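Local coordinates for protein spectinomycin phosphotransferase (Legionella pneumophila, PDB 3I1A) that probably transfers a phosphate group from a nucleotide to spectinomycin with the aid of magnesium, making the bacterium resistant to the antibiotic, at residues S166-T171 with L297-N302; E283-D288 with N320-I325; A290-D295 with L307-Y312. All blocks are in the same frame, centred on the assembly; numbering follows the deposited sequence.

Interaction 1 of 3, residues S166-T171 with L297-N302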
loop_
_atom_site.group_PDB
_atom_site.type_symbol
_atom_site.label_atom_id
_atom_site.label_comp_id
_atom_site.label_asym_id
_atom_site.label_seq_id
_atom_site.Cartn_x
_atom_site.Cartn_y
_atom_site.Cartn_z
ATOM N N SER A 166 -7.225 -35.534 2.064
ATOM C CA SER A 166 -7.451 -34.912 0.766
ATOM C C SER A 166 -6.584 -33.688 0.504
ATOM O O SER A 166 -6.694 -33.077 -0.552
ATOM C CB SER A 166 -8.925 -34.533 0.605
ATOM O OG SER A 166 -9.296 -33.540 1.536
ATOM N N ASP A 167 -5.715 -33.328 1.444
ATOM C CA ASP A 167 -4.851 -32.155 1.245
ATOM C C ASP A 167 -3.882 -32.385 0.080
ATOM O O ASP A 167 -3.371 -33.501 -0.090
ATOM C CB ASP A 167 -3.981 -31.872 2.478
ATOM C CG ASP A 167 -4.768 -31.385 3.692
ATOM O OD1 ASP A 167 -5.889 -30.886 3.560
ATOM O OD2 ASP A 167 -4.227 -31.488 4.805
ATOM N N ASP A 168 -3.627 -31.349 -0.722
ATOM C CA ASP A 168 -2.635 -31.497 -1.785
ATOM C C ASP A 168 -1.258 -31.131 -1.214
ATOM O O ASP A 168 -1.137 -30.823 -0.034
ATOM C CB ASP A 168 -2.992 -30.674 -3.049
ATOM C CG ASP A 168 -2.824 -29.160 -2.904
ATOM O OD1 ASP A 168 -2.586 -28.641 -1.790
ATOM O OD2 ASP A 168 -2.944 -28.469 -3.959
ATOM N N LYS A 169 -0.222 -31.204 -2.042
ATOM C CA LYS A 169 1.143 -30.925 -1.610
ATOM C C LYS A 169 1.326 -29.587 -0.917
ATOM O O LYS A 169 1.943 -29.504 0.154
ATOM C CB LYS A 169 2.091 -30.987 -2.825
ATOM C CG LYS A 169 3.595 -30.966 -2.467
ATOM C CD LYS A 169 4.433 -30.939 -3.767
ATOM C CE LYS A 169 5.937 -30.948 -3.529
ATOM N NZ LYS A 169 6.642 -30.640 -4.811
ATOM N N LEU A 170 0.814 -28.531 -1.537
ATOM C CA LEU A 170 0.983 -27.209 -0.950
ATOM C C LEU A 170 0.228 -27.049 0.364
ATOM O O LEU A 170 0.756 -26.499 1.318
ATOM C CB LEU A 170 0.559 -26.157 -1.951
ATOM C CG LEU A 170 1.650 -25.958 -3.002
ATOM C CD1 LEU A 170 1.164 -24.925 -4.037
ATOM C CD2 LEU A 170 2.933 -25.475 -2.325
ATOM N N THR A 171 -0.997 -27.557 0.420
ATOM C CA THR A 171 -1.772 -27.460 1.657
ATOM C C THR A 171 -1.090 -28.213 2.793
ATOM O O THR A 171 -1.022 -27.725 3.917
ATOM C CB THR A 171 -3.184 -28.027 1.476
ATOM O OG1 THR A 171 -3.895 -27.198 0.553
ATOM C CG2 THR A 171 -3.926 -28.045 2.811
ATOM N N LEU A 297 -4.817 -22.941 2.178
ATOM C CA LEU A 297 -5.801 -23.919 2.641
ATOM C C LEU A 297 -6.835 -24.176 1.550
ATOM O O LEU A 297 -7.532 -25.198 1.581
ATOM C CB LEU A 297 -6.510 -23.410 3.902
ATOM C CG LEU A 297 -5.603 -23.315 5.132
ATOM C CD1 LEU A 297 -6.334 -22.553 6.253
ATOM C CD2 LEU A 297 -5.259 -24.708 5.614
ATOM N N SER A 298 -6.939 -23.238 0.601
ATOM C CA SER A 298 -7.873 -23.354 -0.524
ATOM C C SER A 298 -7.133 -23.572 -1.846
ATOM O O SER A 298 -5.897 -23.566 -1.894
ATOM C CB SER A 298 -8.723 -22.093 -0.647
ATOM O OG SER A 298 -9.409 -21.857 0.559
ATOM N N ARG A 299 -7.907 -23.765 -2.911
ATOM C CA ARG A 299 -7.372 -23.994 -4.245
ATOM C C ARG A 299 -8.054 -22.980 -5.135
ATOM O O ARG A 299 -8.572 -23.310 -6.204
ATOM C CB ARG A 299 -7.687 -25.423 -4.710
ATOM C CG ARG A 299 -7.338 -26.486 -3.670
ATOM C CD ARG A 299 -5.985 -27.117 -3.911
ATOM N NE ARG A 299 -6.079 -28.234 -4.848
ATOM C CZ ARG A 299 -6.510 -29.453 -4.527
ATOM N NH1 ARG A 299 -6.887 -29.729 -3.283
ATOM N NH2 ARG A 299 -6.568 -30.403 -5.456
ATOM N N ASN A 300 -8.055 -21.738 -4.665
ATOM C CA ASN A 300 -8.658 -20.621 -5.376
ATOM C C ASN A 300 -7.799 -20.102 -6.527
ATOM O O ASN A 300 -8.336 -19.588 -7.506
ATOM C CB ASN A 300 -8.942 -19.468 -4.405
ATOM C CG ASN A 300 -9.979 -19.829 -3.359
ATOM O OD1 ASN A 300 -10.876 -20.645 -3.611
ATOM N ND2 ASN A 300 -9.872 -19.216 -2.180
ATOM N N GLN A 301 -6.476 -20.204 -6.394
ATOM C CA GLN A 301 -5.542 -19.751 -7.440
ATOM C C GLN A 301 -4.776 -20.979 -7.913
ATOM O O GLN A 301 -4.802 -22.015 -7.255
ATOM C CB GLN A 301 -4.502 -18.760 -6.903
ATOM C CG GLN A 301 -4.987 -17.415 -6.407
ATOM C CD GLN A 301 -3.859 -16.391 -6.416
ATOM O OE1 GLN A 301 -3.691 -15.636 -7.382
ATOM N NE2 GLN A 301 -3.058 -16.378 -5.349
ATOM N N ASN A 302 -4.065 -20.868 -9.032
ATOM C CA ASN A 302 -3.316 -22.030 -9.492
ATOM C C ASN A 302 -2.137 -22.296 -8.550
ATOM O O ASN A 302 -1.778 -21.459 -7.715
ATOM C CB ASN A 302 -2.838 -21.847 -10.938
ATOM C CG ASN A 302 -1.893 -20.671 -11.107
ATOM O OD1 ASN A 302 -0.897 -20.541 -10.389
ATOM N ND2 ASN A 302 -2.187 -19.816 -12.078
HETATM O O HOH W 1 -8.186 -32.152 -2.968
HETATM O O HOH W 2 -5.612 -29.042 -0.538
#
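Thr171 and Leu297 bring the two backbones closest, their CA atoms 5.5 Å apart, where the first turn of helix 169-180 meets the C-terminal end of helix 274-297. Past Leu297 the chain leaves helical geometry at Ser298 and runs as a loop, from which Arg299 reaches back to Asp168. The arginine chain, bent at chi2 and chi3, lays the guanidinium over the carboxylate: the two planes are 25° apart and stacked, and Asp168 CB sits 4.0 Å above the centre of the guanidinium. Asp168 OD2 comes within 3.3 Å of Arg299 NE, yet well out of the guanidinium plane, making a salt bridge of charge alone. The same oxygen has a second cationic partner in Arg306 of helix 303-315. Asp168 is also the N-cap of helix 169-180: chi1 of 72° sets CG between the backbone N and the carbonyl carbon, and OD1 accepts from Thr171 N at 2.9 Å with an N-H...O angle of 165°. A short acid suits this place, since one oxygen can close the helix end while the other faces the arginines. Two waters bridge the segments. One, at the guanidinium edge and in its plane, accepts from Arg299 NH1 at 2.8 Å and donates to Ser166 O; the other accepts from Asp168 N and donates to Thr171 OG1 at 2.7 Å, with a weak bond from Arg299 NH1. Thr171 is buried, its small branched side chain directed toward the other segment, and its hydroxyl bonds to Leu296 O at the end of helix 274-297.

Interaction 2 of 3, residues E283-D288 with N320-I325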
loop_
_atom_site.group_PDB
_atom_site.type_symbol
_atom_site.label_atom_id
_atom_site.label_comp_id
_atom_site.label_asym_id
_atom_site.label_seq_id
_atom_site.Cartn_x
_atom_site.Cartn_y
_atom_site.Cartn_z
ATOM N N GLU A 283 -0.832 -6.758 13.995
ATOM C CA GLU A 283 -2.056 -6.874 13.206
ATOM C C GLU A 283 -1.826 -6.953 11.700
ATOM O O GLU A 283 -2.539 -7.663 10.994
ATOM C CB GLU A 283 -2.994 -5.703 13.532
ATOM C CG GLU A 283 -4.253 -5.613 12.679
ATOM C CD GLU A 283 -5.216 -6.791 12.811
ATOM O OE1 GLU A 283 -5.168 -7.531 13.819
ATOM O OE2 GLU A 283 -6.046 -6.959 11.896
ATOM N N ARG A 284 -0.841 -6.221 11.180
ATOM C CA ARG A 284 -0.603 -6.313 9.744
ATOM C C ARG A 284 -0.167 -7.739 9.387
ATOM O O ARG A 284 -0.531 -8.244 8.326
ATOM C CB ARG A 284 0.476 -5.335 9.297
ATOM C CG ARG A 284 0.530 -5.185 7.775
ATOM C CD ARG A 284 1.590 -4.146 7.369
ATOM N NE ARG A 284 1.615 -3.978 5.917
ATOM C CZ ARG A 284 2.312 -4.750 5.087
ATOM N NH1 ARG A 284 3.062 -5.748 5.564
ATOM N NH2 ARG A 284 2.232 -4.538 3.773
ATOM N N ILE A 285 0.603 -8.383 10.267
ATOM C CA ILE A 285 1.042 -9.767 9.993
ATOM C C ILE A 285 -0.170 -10.703 10.073
ATOM O O ILE A 285 -0.326 -11.621 9.257
ATOM C CB ILE A 285 2.156 -10.208 10.969
ATOM C CG1 ILE A 285 3.359 -9.280 10.800
ATOM C CG2 ILE A 285 2.582 -11.649 10.696
ATOM C CD1 ILE A 285 4.440 -9.425 11.851
ATOM N N VAL A 286 -1.039 -10.469 11.051
ATOM C CA VAL A 286 -2.254 -11.265 11.177
ATOM C C VAL A 286 -3.080 -11.190 9.898
ATOM O O VAL A 286 -3.612 -12.212 9.435
ATOM C CB VAL A 286 -3.106 -10.790 12.372
ATOM C CG1 VAL A 286 -4.492 -11.443 12.325
ATOM C CG2 VAL A 286 -2.394 -11.119 13.666
ATOM N N GLU A 287 -3.182 -9.984 9.335
ATOM C CA GLU A 287 -3.919 -9.733 8.096
ATOM C C GLU A 287 -3.339 -10.576 6.952
ATOM O O GLU A 287 -4.075 -11.190 6.185
ATOM C CB GLU A 287 -3.862 -8.228 7.744
ATOM C CG GLU A 287 -5.044 -7.414 8.274
ATOM C CD GLU A 287 -4.751 -5.924 8.469
ATOM O OE1 GLU A 287 -4.118 -5.316 7.580
ATOM O OE2 GLU A 287 -5.170 -5.371 9.513
ATOM N N ASP A 288 -2.016 -10.595 6.846
ATOM C CA ASP A 288 -1.328 -11.377 5.809
ATOM C C ASP A 288 -1.444 -12.894 6.078
ATOM O O ASP A 288 -1.539 -13.683 5.140
ATOM C CB ASP A 288 0.164 -11.017 5.729
ATOM C CG ASP A 288 0.428 -9.750 4.910
ATOM O OD1 ASP A 288 -0.468 -9.311 4.179
ATOM O OD2 ASP A 288 1.553 -9.221 4.997
ATOM N N ASN A 320 15.182 -11.289 11.328
ATOM C CA ASN A 320 15.063 -9.856 11.093
ATOM C C ASN A 320 13.896 -9.489 10.190
ATOM O O ASN A 320 13.901 -8.411 9.594
ATOM C CB ASN A 320 16.347 -9.294 10.461
ATOM C CG ASN A 320 17.610 -9.799 11.121
ATOM O OD1 ASN A 320 18.688 -9.772 10.513
ATOM N ND2 ASN A 320 17.496 -10.260 12.368
ATOM N N ASN A 321 12.915 -10.375 10.034
ATOM C CA ASN A 321 11.777 -10.013 9.188
ATOM C C ASN A 321 10.642 -9.492 10.071
ATOM O O ASN A 321 10.859 -9.225 11.264
ATOM C CB ASN A 321 11.324 -11.181 8.295
ATOM C CG ASN A 321 10.696 -10.699 6.979
ATOM O OD1 ASN A 321 9.577 -10.194 6.959
ATOM N ND2 ASN A 321 11.430 -10.835 5.880
ATOM N N VAL A 322 9.443 -9.352 9.515
ATOM C CA VAL A 322 8.353 -8.748 10.287
ATOM C C VAL A 322 7.950 -9.368 11.624
ATOM O O VAL A 322 7.669 -8.647 12.584
ATOM C CB VAL A 322 7.085 -8.513 9.407
ATOM C CG1 VAL A 322 7.436 -7.512 8.277
ATOM C CG2 VAL A 322 6.541 -9.819 8.807
ATOM N N VAL A 323 7.942 -10.692 11.706
ATOM C CA VAL A 323 7.555 -11.307 12.956
ATOM C C VAL A 323 8.539 -11.022 14.080
ATOM O O VAL A 323 8.129 -10.612 15.165
ATOM C CB VAL A 323 7.359 -12.837 12.791
ATOM C CG1 VAL A 323 7.087 -13.470 14.170
ATOM C CG2 VAL A 323 6.201 -13.094 11.825
ATOM N N GLU A 324 9.831 -11.221 13.836
ATOM C CA GLU A 324 10.828 -10.991 14.877
ATOM C C GLU A 324 10.853 -9.538 15.334
ATOM O O GLU A 324 11.053 -9.256 16.518
ATOM C CB GLU A 324 12.219 -11.427 14.402
ATOM C CG GLU A 324 12.303 -12.914 14.081
ATOM C CD GLU A 324 13.726 -13.411 13.947
ATOM O OE1 GLU A 324 14.599 -12.603 13.569
ATOM O OE2 GLU A 324 13.967 -14.614 14.209
ATOM N N ILE A 325 10.671 -8.618 14.395
ATOM C CA ILE A 325 10.628 -7.194 14.722
ATOM C C ILE A 325 9.358 -6.843 15.520
ATOM O O ILE A 325 9.405 -6.033 16.451
ATOM C CB ILE A 325 10.707 -6.349 13.434
ATOM C CG1 ILE A 325 12.116 -6.468 12.833
ATOM C CG2 ILE A 325 10.367 -4.886 13.731
ATOM C CD1 ILE A 325 12.247 -5.832 11.485
#
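Ile285 and Val323 mark the nearest backbone approach, 7.3 Å between CA atoms, where the middle of helix 274-297 faces the opening turn of helix 322-329. Ile285 carries the contact from its side. Its CG1 branch lies anti to the carbonyl carbon (chi1 -61°), and with chi2 near 170° the chain extends to place CD1 against the start of the other helix. There CD1 lies 3.7 Å from Val322 CB and 3.4 Å from Val322 O, so the methyl touches both side chain and peptide backbone. The Ile285 and Val322 side chains run antiparallel, alongside one another, with Ile285 CG1 3.8 Å from Val322 CG2. Those of Ile285 and Val323 lie roughly perpendicular, and their CG2 methyls meet at 4.1 Å. Beta-branched residues suit this seam: each offers two arms close to its own backbone, and isoleucine's longer branch carries CD1 to the Val322 backbone. Asn321 holds the N-cap position of helix 322-329, but its side chain makes no capping bond; OD1 accepts instead from the adjoining Val322 N at 2.7 Å, while ND2 bonds to Asn252 OD1. Ile285 and Val323 are both buried, and Leu188 of helix 182-198 packs against the two of them. Nearby, Trp150 and Val154 of helix 149-157 pack on Val286, placing the contact within the helical part of the kinase-like fold.

Interaction 3 of 3, residues A290-D295 with L307-Y312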
loop_
_atom_site.group_PDB
_atom_site.type_symbol
_atom_site.label_atom_id
_atom_site.label_comp_id
_atom_site.label_asym_id
_atom_site.label_seq_id
_atom_site.Cartn_x
_atom_site.Cartn_y
_atom_site.Cartn_z
ATOM N N ALA A 290 -3.911 -14.323 7.360
ATOM C CA ALA A 290 -5.270 -14.642 6.971
ATOM C C ALA A 290 -5.414 -14.761 5.457
ATOM O O ALA A 290 -6.019 -15.704 4.954
ATOM C CB ALA A 290 -6.244 -13.575 7.523
ATOM N N VAL A 291 -4.861 -13.788 4.736
ATOM C CA VAL A 291 -4.940 -13.750 3.285
ATOM C C VAL A 291 -4.123 -14.838 2.597
ATOM O O VAL A 291 -4.664 -15.624 1.794
ATOM C CB VAL A 291 -4.523 -12.341 2.759
ATOM C CG1 VAL A 291 -4.390 -12.366 1.260
ATOM C CG2 VAL A 291 -5.583 -11.293 3.167
ATOM N N TYR A 292 -2.837 -14.913 2.916
ATOM C CA TYR A 292 -1.997 -15.924 2.278
ATOM C C TYR A 292 -2.269 -17.309 2.850
ATOM O O TYR A 292 -2.213 -18.313 2.131
ATOM C CB TYR A 292 -0.528 -15.511 2.369
ATOM C CG TYR A 292 -0.287 -14.195 1.641
ATOM C CD1 TYR A 292 -0.497 -12.971 2.278
ATOM C CD2 TYR A 292 0.109 -14.177 0.313
ATOM C CE1 TYR A 292 -0.321 -11.766 1.608
ATOM C CE2 TYR A 292 0.294 -12.972 -0.373
ATOM C CZ TYR A 292 0.075 -11.777 0.283
ATOM O OH TYR A 292 0.256 -10.593 -0.389
ATOM N N GLY A 293 -2.606 -17.381 4.134
ATOM C CA GLY A 293 -2.935 -18.679 4.696
ATOM C C GLY A 293 -4.169 -19.273 4.018
ATOM O O GLY A 293 -4.221 -20.481 3.704
ATOM N N GLN A 294 -5.183 -18.446 3.772
ATOM C CA GLN A 294 -6.380 -18.957 3.118
ATOM C C GLN A 294 -6.056 -19.441 1.693
ATOM O O GLN A 294 -6.645 -20.428 1.208
ATOM C CB GLN A 294 -7.474 -17.892 3.044
ATOM C CG GLN A 294 -8.809 -18.462 2.554
ATOM C CD GLN A 294 -9.357 -19.538 3.484
ATOM O OE1 GLN A 294 -9.383 -20.730 3.141
ATOM N NE2 GLN A 294 -9.782 -19.128 4.672
ATOM N N ASP A 295 -5.133 -18.749 1.024
ATOM C CA ASP A 295 -4.750 -19.153 -0.327
ATOM C C ASP A 295 -4.105 -20.539 -0.315
ATOM O O ASP A 295 -4.173 -21.267 -1.319
ATOM C CB ASP A 295 -3.786 -18.128 -0.940
ATOM C CG ASP A 295 -3.704 -18.227 -2.447
ATOM O OD1 ASP A 295 -4.755 -18.461 -3.099
ATOM O OD2 ASP A 295 -2.590 -18.051 -2.991
ATOM N N LEU A 307 2.183 -21.258 -4.531
ATOM C CA LEU A 307 3.560 -21.407 -4.030
ATOM C C LEU A 307 4.128 -20.017 -3.725
ATOM O O LEU A 307 4.893 -19.848 -2.781
ATOM C CB LEU A 307 4.463 -22.116 -5.061
ATOM C CG LEU A 307 5.963 -22.298 -4.728
ATOM C CD1 LEU A 307 6.222 -23.044 -3.397
ATOM C CD2 LEU A 307 6.579 -23.107 -5.874
ATOM N N GLU A 308 3.792 -19.010 -4.524
ATOM C CA GLU A 308 4.323 -17.671 -4.217
ATOM C C GLU A 308 3.787 -17.196 -2.871
ATOM O O GLU A 308 4.530 -16.614 -2.068
ATOM C CB GLU A 308 3.953 -16.660 -5.306
ATOM C CG GLU A 308 4.559 -16.992 -6.666
ATOM C CD GLU A 308 4.275 -15.938 -7.730
ATOM O OE1 GLU A 308 3.110 -15.496 -7.860
ATOM O OE2 GLU A 308 5.227 -15.572 -8.454
ATOM N N SER A 309 2.502 -17.443 -2.626
ATOM C CA SER A 309 1.890 -17.061 -1.344
ATOM C C SER A 309 2.620 -17.780 -0.201
ATOM O O SER A 309 2.890 -17.181 0.828
ATOM C CB SER A 309 0.421 -17.461 -1.305
ATOM O OG SER A 309 -0.325 -16.751 -2.273
ATOM N N PHE A 310 2.966 -19.054 -0.408
ATOM C CA PHE A 310 3.646 -19.847 0.618
ATOM C C PHE A 310 5.032 -19.275 0.928
ATOM O O PHE A 310 5.405 -19.161 2.082
ATOM C CB PHE A 310 3.711 -21.315 0.153
ATOM C CG PHE A 310 4.188 -22.294 1.207
ATOM C CD1 PHE A 310 3.982 -22.062 2.565
ATOM C CD2 PHE A 310 4.785 -23.493 0.821
ATOM C CE1 PHE A 310 4.362 -23.015 3.517
ATOM C CE2 PHE A 310 5.171 -24.453 1.774
ATOM C CZ PHE A 310 4.959 -24.212 3.118
ATOM N N LYS A 311 5.781 -18.885 -0.102
ATOM C CA LYS A 311 7.089 -18.295 0.098
ATOM C C LYS A 311 6.943 -16.980 0.872
ATOM O O LYS A 311 7.712 -16.706 1.802
ATOM C CB LYS A 311 7.769 -18.074 -1.270
ATOM C CG LYS A 311 8.075 -19.403 -1.968
ATOM C CD LYS A 311 8.958 -19.236 -3.200
ATOM C CE LYS A 311 9.262 -20.592 -3.834
ATOM N NZ LYS A 311 10.241 -20.464 -4.966
ATOM N N TYR A 312 5.943 -16.182 0.505
ATOM C CA TYR A 312 5.718 -14.909 1.190
ATOM C C TYR A 312 5.399 -15.168 2.658
ATOM O O TYR A 312 5.965 -14.537 3.558
ATOM C CB TYR A 312 4.562 -14.141 0.564
ATOM C CG TYR A 312 4.312 -12.827 1.276
ATOM C CD1 TYR A 312 5.301 -11.836 1.328
ATOM C CD2 TYR A 312 3.104 -12.582 1.922
ATOM C CE1 TYR A 312 5.079 -10.632 2.014
ATOM C CE2 TYR A 312 2.874 -11.387 2.605
ATOM C CZ TYR A 312 3.861 -10.420 2.644
ATOM O OH TYR A 312 3.613 -9.224 3.291
#
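Tyr292 and Ser309 give the closest CA pair, 5.4 Å, between 290-295 and 307-312, on helices 274-297 and 303-315. From CB, which passes 4.1 Å from Ser309 O, the Tyr292 side chain heads toward helix 303-315 with CG anti to its carbonyl carbon (chi1 -62°). CD2 comes 3.7 Å from Ser309 CB, which sits at the ring edge in its plane. CG, CD1, CE1, CE2 and CZ lie beneath Tyr312, whose CD2 stands 3.4 Å above the ring centre; the closest pair is Tyr292 CE1 and Tyr312 CE2, 3.4 Å apart. The hydroxyl end still skirts the same ring edge, and Val291 CG1 lies over the opposite face, displaced toward its rim. This is an edge-to-face pair with planes at 54°, and Tyr312 OH bonds to Asp288. One turn beyond Tyr292, Asp295 OD2 accepts from Ser309 OG at 2.7 Å, on its anti side; Gln301 NE2 also bonds to that oxygen. Serine is small enough for such a close approach, while two donors would favour a charged carboxylate. The segment axes approach to 8.9 Å at 137°, the arrangement of a helical hairpin, here in the helical C-terminal lobe of an aminoglycoside phosphotransferase.

How the interactions relate
Helix 274-297 runs through all three contacts: its middle serves interaction 2, its later turns interaction 3, and its end and the following loop interaction 1. Centres of interactions 1 and 3 are 10 Å apart, those of 2 and 3 14 Å, and those of 1 and 2 23 Å, so interaction 3 stands between the others. Probable hydrogen bonds join interaction 3 to each neighbour, and Leu170 of interaction 1 also packs on Leu307 and Phe310 of interaction 3. Along the chain, residues 166-171 come first; helices 303-315 and 322-329 then fold back on helix 274-297 in turn, joining the chain's last two helices to the rest of the helical lobe.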